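Local atomic coordinates of glycoside Hydrolase Family 43_12 (Metagenome, PDB entry 7JVH), a protein that probably hydrolyses glycosidic bonds in plant cell-wall polysaccharides, as a family 43 glycoside hydrolase whose five-bladed propeller is joined to a C-terminal beta-sandwich domain. Residues 190-195 with 199-204; 253-258 with 263-268; 382-387 with 394-399. All coordinates share one frame; numbering follows the deposited sequence.

Contact 1 (190-195 with 199-204); sequences DAPEKP and PNHRCI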
loop_
_atom_site.group_PDB
_atom_site.type_symbol
_atom_site.label_atom_id
_atom_site.label_comp_id
_atom_site.label_asym_id
_atom_site.label_seq_id
_atom_site.Cartn_x
_atom_site.Cartn_y
_atom_site.Cartn_z
ATOM N N ASP A 190 6.314 -6.759 19.995
ATOM C CA ASP A 190 7.716 -6.951 20.349
ATOM C C ASP A 190 8.042 -8.440 20.362
ATOM O O ASP A 190 7.150 -9.276 20.242
ATOM C CB ASP A 190 8.029 -6.327 21.723
ATOM C CG ASP A 190 9.498 -5.875 21.860
ATOM O OD1 ASP A 190 10.334 -6.186 20.970
ATOM O OD2 ASP A 190 9.819 -5.203 22.862
ATOM N N ALA A 191 9.334 -8.760 20.492
ATOM C CA ALA A 191 9.783 -10.139 20.642
ATOM C C ALA A 191 9.853 -10.452 22.129
ATOM O O ALA A 191 10.140 -9.557 22.922
ATOM C CB ALA A 191 11.133 -10.347 19.971
ATOM N N PRO A 192 9.538 -11.695 22.553
ATOM C CA PRO A 192 9.584 -12.046 23.976
ATOM C C PRO A 192 11.009 -12.309 24.412
ATOM O O PRO A 192 11.824 -12.696 23.594
ATOM C CB PRO A 192 8.783 -13.348 24.031
ATOM C CG PRO A 192 9.027 -13.968 22.696
ATOM C CD PRO A 192 9.133 -12.825 21.700
ATOM N N GLU A 193 11.293 -12.089 25.697
ATOM C CA GLU A 193 12.602 -12.421 26.298
ATOM C C GLU A 193 12.896 -13.907 26.106
ATOM O O GLU A 193 13.980 -14.280 25.644
ATOM C CB GLU A 193 12.627 -12.099 27.784
ATOM C CG GLU A 193 12.687 -10.622 28.154
ATOM C CD GLU A 193 13.962 -9.942 27.678
ATOM O OE1 GLU A 193 14.196 -10.000 26.452
ATOM O OE2 GLU A 193 14.719 -9.342 28.512
ATOM N N LYS A 194 11.889 -14.737 26.419
ATOM C CA LYS A 194 11.973 -16.205 26.374
ATOM C C LYS A 194 11.020 -16.810 25.339
ATOM O O LYS A 194 9.939 -17.257 25.700
ATOM C CB LYS A 194 11.685 -16.787 27.781
ATOM C CG LYS A 194 11.955 -18.284 27.929
ATOM C CD LYS A 194 11.213 -18.920 29.106
ATOM C CE LYS A 194 11.177 -20.439 28.969
ATOM N NZ LYS A 194 9.973 -21.084 29.571
ATOM N N PRO A 195 11.394 -16.855 24.040
ATOM C CA PRO A 195 10.584 -17.545 23.026
ATOM C C PRO A 195 10.200 -18.985 23.378
ATOM O O PRO A 195 11.068 -19.791 23.679
ATOM C CB PRO A 195 11.481 -17.515 21.776
ATOM C CG PRO A 195 12.366 -16.317 21.981
ATOM C CD PRO A 195 12.579 -16.192 23.475
ATOM N N PRO A 199 10.358 -17.971 16.356
ATOM C CA PRO A 199 10.107 -16.567 16.016
ATOM C C PRO A 199 8.629 -16.122 15.917
ATOM O O PRO A 199 8.385 -14.914 15.987
ATOM C CB PRO A 199 10.806 -16.390 14.652
ATOM C CG PRO A 199 11.398 -17.710 14.265
ATOM C CD PRO A 199 11.195 -18.692 15.380
ATOM N N ASN A 200 7.683 -17.050 15.732
ATOM C CA ASN A 200 6.261 -16.661 15.633
ATOM C C ASN A 200 5.693 -16.196 16.964
ATOM O O ASN A 200 4.709 -15.469 16.996
ATOM C CB ASN A 200 5.366 -17.790 15.066
ATOM C CG ASN A 200 5.626 -18.078 13.601
ATOM O OD1 ASN A 200 6.173 -17.254 12.875
ATOM N ND2 ASN A 200 5.244 -19.268 13.170
ATOM N N HIS A 201 6.319 -16.629 18.061
ATOM C CA HIS A 201 5.956 -16.139 19.381
ATOM C C HIS A 201 6.311 -14.648 19.480
ATOM O O HIS A 201 7.470 -14.267 19.365
ATOM C CB HIS A 201 6.654 -16.934 20.480
ATOM C CG HIS A 201 6.292 -16.489 21.856
ATOM N ND1 HIS A 201 6.956 -16.922 22.980
ATOM C CD2 HIS A 201 5.342 -15.632 22.287
ATOM C CE1 HIS A 201 6.416 -16.361 24.044
ATOM N NE2 HIS A 201 5.433 -15.577 23.653
ATOM N N ARG A 202 5.277 -13.821 19.670
ATOM C CA ARG A 202 5.418 -12.386 19.808
ATOM C C ARG A 202 4.568 -11.886 20.966
ATOM O O ARG A 202 3.817 -12.658 21.580
ATOM C CB ARG A 202 5.001 -11.709 18.499
ATOM C CG ARG A 202 5.961 -11.958 17.340
ATOM C CD ARG A 202 7.425 -11.586 17.552
ATOM N NE ARG A 202 7.664 -10.162 17.334
ATOM C CZ ARG A 202 8.765 -9.631 16.816
ATOM N NH1 ARG A 202 9.800 -10.397 16.440
ATOM N NH2 ARG A 202 8.852 -8.305 16.727
ATOM N N CYS A 203 4.711 -10.590 21.267
ATOM C CA CYS A 203 4.129 -9.962 22.449
ATOM C C CYS A 203 3.546 -8.623 22.114
ATOM O O CYS A 203 4.009 -7.958 21.192
ATOM C CB CYS A 203 5.224 -9.704 23.505
ATOM S SG CYS A 203 5.877 -11.188 24.244
ATOM N N ILE A 204 2.537 -8.221 22.889
ATOM C CA ILE A 204 2.054 -6.855 22.905
ATOM C C ILE A 204 2.569 -6.189 24.179
ATOM O O ILE A 204 2.383 -6.704 25.282
ATOM C CB ILE A 204 0.522 -6.767 22.859
ATOM C CG1 ILE A 204 -0.021 -7.491 21.619
ATOM C CG2 ILE A 204 0.074 -5.314 22.903
ATOM C CD1 ILE A 204 0.554 -7.023 20.300
#
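With its CG swung opposite its own backbone nitrogen (chi1 -179°), His-201 presents the flat of its imidazole to Pro-192, while two successive bends in the side chain of Arg-202 fold its guanidinium over the backbone joining Asp-190 to Ala-191. Pro-192 CG lies above the middle of the imidazole, 3.7 Å from the ring centroid and nearly on its normal, a CH-pi contact. CB of the same proline turns to Cys-203, 3.6 Å from SG, so one pyrrolidine covers both side chains. Its CD also comes to 3.2 Å from the His-201 carbonyl O. Beside this apolar patch Asp-190 and Cys-203 form an antiparallel hydrogen-bonded pair, Asp-190 N to Cys-203 O at 2.9 Å and Cys-203 N to Asp-190 O at 3.0 Å. Arg-202 NE reaches to 3.1 Å from that same Asp-190 O, and NH1 passes over Ala-191 CB at 3.8 Å; Arg-202 NH2 is hydrogen-bonded to Asn-189 OD1. An alanine in place of Arg-202 is likely to uncover the Ala-191 methyl and leave Asn-189 OD1 without its guanidinium partner. His-201 NE2 is bonded to Asn-226 and ND1 to Leu-196 N, which fixes the rotation of the imidazole, and Tyr-197 stacks on it. The contact closes the base of the loop between strands 184-190 and 203-210, the two middle strands of a four-stranded propeller blade, its two arms leaving one strand and entering the other, and its second arm is flanked by strand 215-226.

Contact 2 (253-258 with 263-268); sequences MCAEGG and HSEVIF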
loop_
_atom_site.group_PDB
_atom_site.type_symbol
_atom_site.label_atom_id
_atom_site.label_comp_id
_atom_site.label_asym_id
_atom_site.label_seq_id
_atom_site.Cartn_x
_atom_site.Cartn_y
_atom_site.Cartn_z
HETATM N N MSE A 253 -7.313 -4.367 20.561
HETATM C CA MSE A 253 -7.597 -5.136 19.356
HETATM C C MSE A 253 -6.290 -5.381 18.606
HETATM O O MSE A 253 -5.526 -4.447 18.371
HETATM C CB MSE A 253 -8.609 -4.404 18.468
HETATM C CG MSE A 253 -9.207 -5.282 17.389
HETATM SE SE MSE A 253 -10.526 -4.349 16.281
HETATM C CE MSE A 253 -12.115 -4.436 17.350
ATOM N N CYS A 254 -6.052 -6.644 18.234
ATOM C CA CYS A 254 -4.817 -7.031 17.572
ATOM C C CYS A 254 -5.091 -7.939 16.397
ATOM O O CYS A 254 -6.086 -8.655 16.386
ATOM C CB CYS A 254 -3.910 -7.788 18.554
ATOM S SG CYS A 254 -3.524 -6.902 20.074
ATOM N N ALA A 255 -4.194 -7.902 15.412
ATOM C CA ALA A 255 -4.108 -8.926 14.382
ATOM C C ALA A 255 -3.381 -10.130 14.978
ATOM O O ALA A 255 -2.483 -9.954 15.810
ATOM C CB ALA A 255 -3.370 -8.396 13.154
ATOM N N GLU A 256 -3.779 -11.339 14.552
ATOM C CA GLU A 256 -3.177 -12.601 15.011
ATOM C C GLU A 256 -3.208 -13.635 13.884
ATOM O O GLU A 256 -4.173 -13.704 13.129
ATOM C CB GLU A 256 -3.915 -13.143 16.244
ATOM C CG GLU A 256 -3.413 -14.490 16.752
ATOM C CD GLU A 256 -4.222 -15.048 17.909
ATOM O OE1 GLU A 256 -4.261 -14.423 18.992
ATOM O OE2 GLU A 256 -4.804 -16.135 17.751
ATOM N N GLY A 257 -2.134 -14.424 13.784
ATOM C CA GLY A 257 -1.978 -15.456 12.779
ATOM C C GLY A 257 -1.082 -15.165 11.581
ATOM O O GLY A 257 -0.866 -16.052 10.756
ATOM N N GLY A 258 -0.567 -13.942 11.465
ATOM C CA GLY A 258 0.294 -13.577 10.347
ATOM C C GLY A 258 -0.487 -12.940 9.224
ATOM O O GLY A 258 -1.707 -13.125 9.158
ATOM N N HIS A 263 -4.477 -15.095 8.820
ATOM C CA HIS A 263 -4.743 -13.746 9.314
ATOM C C HIS A 263 -6.115 -13.704 9.995
ATOM O O HIS A 263 -7.038 -14.452 9.636
ATOM C CB HIS A 263 -4.673 -12.720 8.171
ATOM C CG HIS A 263 -4.165 -11.364 8.576
ATOM N ND1 HIS A 263 -4.325 -10.241 7.783
ATOM C CD2 HIS A 263 -3.493 -10.946 9.675
ATOM C CE1 HIS A 263 -3.776 -9.194 8.371
ATOM N NE2 HIS A 263 -3.259 -9.596 9.520
ATOM N N SER A 264 -6.227 -12.841 11.006
ATOM C CA SER A 264 -7.465 -12.661 11.764
ATOM C C SER A 264 -7.311 -11.440 12.637
ATOM O O SER A 264 -6.241 -10.865 12.712
ATOM C CB SER A 264 -7.736 -13.866 12.657
ATOM O OG SER A 264 -6.900 -13.778 13.770
ATOM N N GLU A 265 -8.394 -11.047 13.303
ATOM C CA GLU A 265 -8.367 -9.992 14.299
ATOM C C GLU A 265 -9.059 -10.511 15.544
ATOM O O GLU A 265 -10.094 -11.164 15.455
ATOM C CB GLU A 265 -9.059 -8.737 13.802
ATOM C CG GLU A 265 -8.707 -7.507 14.622
ATOM C CD GLU A 265 -7.401 -6.860 14.221
ATOM O OE1 GLU A 265 -6.741 -7.329 13.249
ATOM O OE2 GLU A 265 -7.046 -5.861 14.866
ATOM N N VAL A 266 -8.459 -10.206 16.700
ATOM C CA VAL A 266 -8.897 -10.677 17.990
ATOM C C VAL A 266 -9.076 -9.460 18.891
ATOM O O VAL A 266 -8.601 -8.374 18.557
ATOM C CB VAL A 266 -7.907 -11.688 18.585
ATOM C CG1 VAL A 266 -7.731 -12.863 17.649
ATOM C CG2 VAL A 266 -6.560 -11.042 18.877
ATOM N N ILE A 267 -9.768 -9.650 20.021
ATOM C CA ILE A 267 -10.158 -8.545 20.890
ATOM C C ILE A 267 -10.051 -8.945 22.371
ATOM O O ILE A 267 -10.487 -10.040 22.764
ATOM C CB ILE A 267 -11.597 -8.066 20.587
ATOM C CG1 ILE A 267 -11.922 -6.770 21.344
ATOM C CG2 ILE A 267 -12.621 -9.146 20.932
ATOM C CD1 ILE A 267 -11.275 -5.529 20.768
ATOM N N PHE A 268 -9.482 -8.028 23.166
ATOM C CA PHE A 268 -9.240 -8.174 24.591
ATOM C C PHE A 268 -9.856 -6.973 25.289
ATOM O O PHE A 268 -9.953 -5.900 24.689
ATOM C CB PHE A 268 -7.733 -8.114 24.876
ATOM C CG PHE A 268 -6.934 -9.236 24.272
ATOM C CD1 PHE A 268 -6.432 -9.143 22.979
ATOM C CD2 PHE A 268 -6.660 -10.381 25.015
ATOM C CE1 PHE A 268 -5.695 -10.171 22.439
ATOM C CE2 PHE A 268 -5.919 -11.417 24.461
ATOM C CZ PHE A 268 -5.426 -11.303 23.177
#
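Strands 253-255 and 265-268 run antiparallel at 152°, their axes 4.7 Å apart, with Cys-254 and Val-266 as the hydrogen-bonded pair and Met-253–Ile-267 and Ala-255–Glu-265 as the non-hydrogen-bonded pairs around it. On the face carrying the latter four residues, the selenomethionine at Met-253 sets its CE 3.7 Å from Ile-267 CD1, and its CG meets Glu-265 OE2 at 3.4 Å. The Glu-265 chain bends at chi2 (83°), which brings its carboxylate back over the Cys-254–Ala-255 peptide, OE1 lying 3.5 Å from Ala-255 CB; OE1 takes its hydrogen bond from Ala-305 N. Across the sheet, the Val-266 methyls rest against the extended side chain of Glu-256, whose OE1 is bonded to Thr-229 N. Toward the turn, Ser-264 O accepts from Glu-256 N at 3.1 Å, and Ser-264 OG donates to Glu-256 O at 2.8 Å, from above the carbonyl plane. His-263 ND1 is held by Trp-301 O. Backbone bonds thus join the strands, while the buried carboxylates of Glu-256 and Glu-265 accept N-H groups from a loop (Thr-229) and from strand 300-308 (Ala-305), which probably offsets the cost of burying them.

Contact 3 (382-387 with 394-399); sequences FTYSED and DYRWVA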
loop_
_atom_site.group_PDB
_atom_site.type_symbol
_atom_site.label_atom_id
_atom_site.label_comp_id
_atom_site.label_asym_id
_atom_site.label_seq_id
_atom_site.Cartn_x
_atom_site.Cartn_y
_atom_site.Cartn_z
ATOM N N PHE A 382 -12.856 0.977 -13.974
ATOM C CA PHE A 382 -12.752 2.365 -14.367
ATOM C C PHE A 382 -11.521 2.554 -15.243
ATOM O O PHE A 382 -10.724 1.636 -15.422
ATOM C CB PHE A 382 -12.686 3.261 -13.141
ATOM C CG PHE A 382 -11.481 3.012 -12.273
ATOM C CD1 PHE A 382 -10.287 3.661 -12.501
ATOM C CD2 PHE A 382 -11.556 2.120 -11.210
ATOM C CE1 PHE A 382 -9.197 3.429 -11.691
ATOM C CE2 PHE A 382 -10.473 1.893 -10.396
ATOM C CZ PHE A 382 -9.284 2.543 -10.637
ATOM N N THR A 383 -11.390 3.760 -15.796
ATOM C CA THR A 383 -10.268 4.154 -16.615
ATOM C C THR A 383 -9.729 5.459 -16.069
ATOM O O THR A 383 -10.495 6.406 -15.846
ATOM C CB THR A 383 -10.660 4.318 -18.091
ATOM O OG1 THR A 383 -10.827 3.020 -18.661
ATOM C CG2 THR A 383 -9.602 5.061 -18.877
ATOM N N TYR A 384 -8.402 5.484 -15.842
ATOM C CA TYR A 384 -7.677 6.678 -15.452
ATOM C C TYR A 384 -6.719 7.032 -16.586
ATOM O O TYR A 384 -5.763 6.300 -16.854
ATOM C CB TYR A 384 -6.928 6.441 -14.150
ATOM C CG TYR A 384 -5.981 7.553 -13.737
ATOM C CD1 TYR A 384 -6.339 8.884 -13.879
ATOM C CD2 TYR A 384 -4.726 7.263 -13.173
ATOM C CE1 TYR A 384 -5.486 9.899 -13.505
ATOM C CE2 TYR A 384 -3.868 8.289 -12.781
ATOM C CZ TYR A 384 -4.251 9.600 -12.951
ATOM O OH TYR A 384 -3.429 10.638 -12.581
ATOM N N SER A 385 -7.017 8.146 -17.267
ATOM C CA SER A 385 -6.187 8.705 -18.307
ATOM C C SER A 385 -5.592 9.990 -17.764
ATOM O O SER A 385 -6.320 10.907 -17.374
ATOM C CB SER A 385 -6.979 9.002 -19.582
ATOM O OG SER A 385 -6.142 9.569 -20.568
ATOM N N GLU A 386 -4.255 10.048 -17.742
ATOM C CA GLU A 386 -3.519 11.156 -17.192
ATOM C C GLU A 386 -2.651 11.685 -18.316
ATOM O O GLU A 386 -1.925 10.916 -18.962
ATOM C CB GLU A 386 -2.627 10.675 -16.050
ATOM C CG GLU A 386 -1.750 11.746 -15.442
ATOM C CD GLU A 386 -2.556 12.935 -14.945
ATOM O OE1 GLU A 386 -3.244 12.771 -13.919
ATOM O OE2 GLU A 386 -2.476 14.029 -15.570
ATOM N N ASP A 387 -2.711 13.002 -18.532
ATOM C CA ASP A 387 -1.919 13.693 -19.552
ATOM C C ASP A 387 -0.763 14.515 -18.996
ATOM O O ASP A 387 -0.002 15.074 -19.750
ATOM C CB ASP A 387 -2.856 14.570 -20.394
ATOM C CG ASP A 387 -3.788 13.743 -21.265
ATOM O OD1 ASP A 387 -3.412 12.607 -21.634
ATOM O OD2 ASP A 387 -4.897 14.237 -21.589
ATOM N N ASP A 394 -0.816 13.936 -9.760
ATOM C CA ASP A 394 -1.783 13.220 -8.945
ATOM C C ASP A 394 -1.048 12.367 -7.914
ATOM O O ASP A 394 -0.067 11.717 -8.247
ATOM C CB ASP A 394 -2.671 12.356 -9.852
ATOM C CG ASP A 394 -3.865 11.779 -9.132
ATOM O OD1 ASP A 394 -3.686 10.805 -8.362
ATOM O OD2 ASP A 394 -4.992 12.277 -9.380
ATOM N N TYR A 395 -1.554 12.360 -6.672
ATOM C CA TYR A 395 -0.919 11.680 -5.528
ATOM C C TYR A 395 -0.886 10.150 -5.582
ATOM O O TYR A 395 -0.406 9.522 -4.636
ATOM C CB TYR A 395 -1.606 12.055 -4.217
ATOM C CG TYR A 395 -1.578 13.515 -3.831
ATOM C CD1 TYR A 395 -0.376 14.188 -3.666
ATOM C CD2 TYR A 395 -2.765 14.211 -3.566
ATOM C CE1 TYR A 395 -0.354 15.524 -3.278
ATOM C CE2 TYR A 395 -2.747 15.535 -3.186
ATOM C CZ TYR A 395 -1.545 16.184 -3.046
ATOM O OH TYR A 395 -1.535 17.502 -2.679
ATOM N N ARG A 396 -1.421 9.558 -6.656
ATOM C CA ARG A 396 -1.368 8.106 -6.885
ATOM C C ARG A 396 -0.052 7.644 -7.475
ATOM O O ARG A 396 0.253 6.452 -7.440
ATOM C CB ARG A 396 -2.469 7.661 -7.847
ATOM C CG ARG A 396 -3.776 7.320 -7.179
ATOM C CD ARG A 396 -4.861 7.141 -8.229
ATOM N NE ARG A 396 -5.123 8.392 -8.943
ATOM C CZ ARG A 396 -6.204 8.621 -9.674
ATOM N NH1 ARG A 396 -7.094 7.666 -9.866
ATOM N NH2 ARG A 396 -6.343 9.790 -10.277
ATOM N N TRP A 397 0.704 8.589 -8.046
ATOM C CA TRP A 397 1.963 8.311 -8.705
ATOM C C TRP A 397 3.103 8.286 -7.703
ATOM O O TRP A 397 3.311 9.240 -6.973
ATOM C CB TRP A 397 2.208 9.348 -9.784
ATOM C CG TRP A 397 1.228 9.202 -10.886
ATOM C CD1 TRP A 397 0.112 9.956 -11.093
ATOM C CD2 TRP A 397 1.244 8.209 -11.918
ATOM N NE1 TRP A 397 -0.563 9.499 -12.193
ATOM C CE2 TRP A 397 0.111 8.425 -12.718
ATOM C CE3 TRP A 397 2.100 7.149 -12.232
ATOM C CZ2 TRP A 397 -0.183 7.633 -13.825
ATOM C CZ3 TRP A 397 1.808 6.356 -13.337
ATOM C CH2 TRP A 397 0.679 6.614 -14.126
ATOM N N VAL A 398 3.832 7.167 -7.683
ATOM C CA VAL A 398 4.956 6.951 -6.786
ATOM C C VAL A 398 6.214 6.606 -7.577
ATOM O O VAL A 398 6.139 6.153 -8.729
ATOM C CB VAL A 398 4.667 5.807 -5.789
ATOM C CG1 VAL A 398 3.527 6.196 -4.848
ATOM C CG2 VAL A 398 4.360 4.492 -6.507
ATOM N N ALA A 399 7.371 6.835 -6.943
ATOM C CA ALA A 399 8.671 6.420 -7.451
ATOM C C ALA A 399 9.216 5.386 -6.471
ATOM O O ALA A 399 8.780 5.325 -5.325
ATOM C CB ALA A 399 9.596 7.610 -7.553
#
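The hydroxyl of Tyr-384 is held from two sides. Trp-397 NE1 donates to Tyr-384 OH at 3.1 Å with an angle of 159° at the hydrogen, the oxygen lying in the plane of the indole, and the hydroxyl in turn donates to Glu-386 OE1, at 2.5 Å, on the lone pair of that oxygen pointing away from its partner OE2. Trp-397 and Tyr-384 otherwise meet rim to rim, neither ring over the face of the other, with Tyr-384 CE2 at 3.9 Å from Trp-397 CZ2. One face of the phenol is covered by Arg-396: the guanidinium lies almost flat on it, planes 21° apart, its CZ 3.8 Å from the ring centroid, a stacked cation-pi contact with NH2 the closest of its atoms, over the face but offset toward the rim. Tyr-384 can reach these partners because its CG stands opposite the backbone nitrogen (chi1 172°), projecting the ring from the strand towards the loop.

Asp-394 fixes the arginine from the edge. Arg-396 NE bonds to Asp-394 OD1 at 2.9 Å and NH2 to Asp-394 OD2 at 3.0 Å, a side-on salt bridge, and OD1 also takes the backbone N of Arg-396, closing an Asx turn within the type I turn from Asp-394 to Trp-397. The CB of Asp-394 comes to 3.3 Å from Tyr-384 OH. Strand 383-386 pairs with strand 28-37 in the sandwich sheet; Phe-33, Phe-388 and His-436 meet the indole edge-to-face, and Arg-396 touches Gln-99 of a propeller strand. The hydroxyl is thus oriented by both a donor and an acceptor, and the arginine's charge, probably balanced in large part by Asp-394, is likely still to be felt by the phenol, whose face would stabilise it.

Contacts 1 and 2 belong to adjacent four-stranded blades of the family 43 propeller, their centres 15 Å apart, and they touch where Ile-204 CG1 packs 3.9 Å from Cys-254 SG. Contact 3 stands apart: its centre is 41 Å from that of contact 1 and 34 Å from that of contact 2, with nearest atoms about 26 and 22 Å away, and it lies on the other side of the chain's centre, in the C-terminal sandwich. A glycerol, probably from the crystallisation liquor, lies about 3 Å from Gly-258 in contact 2 (nearest atoms), which may mark a pocket there.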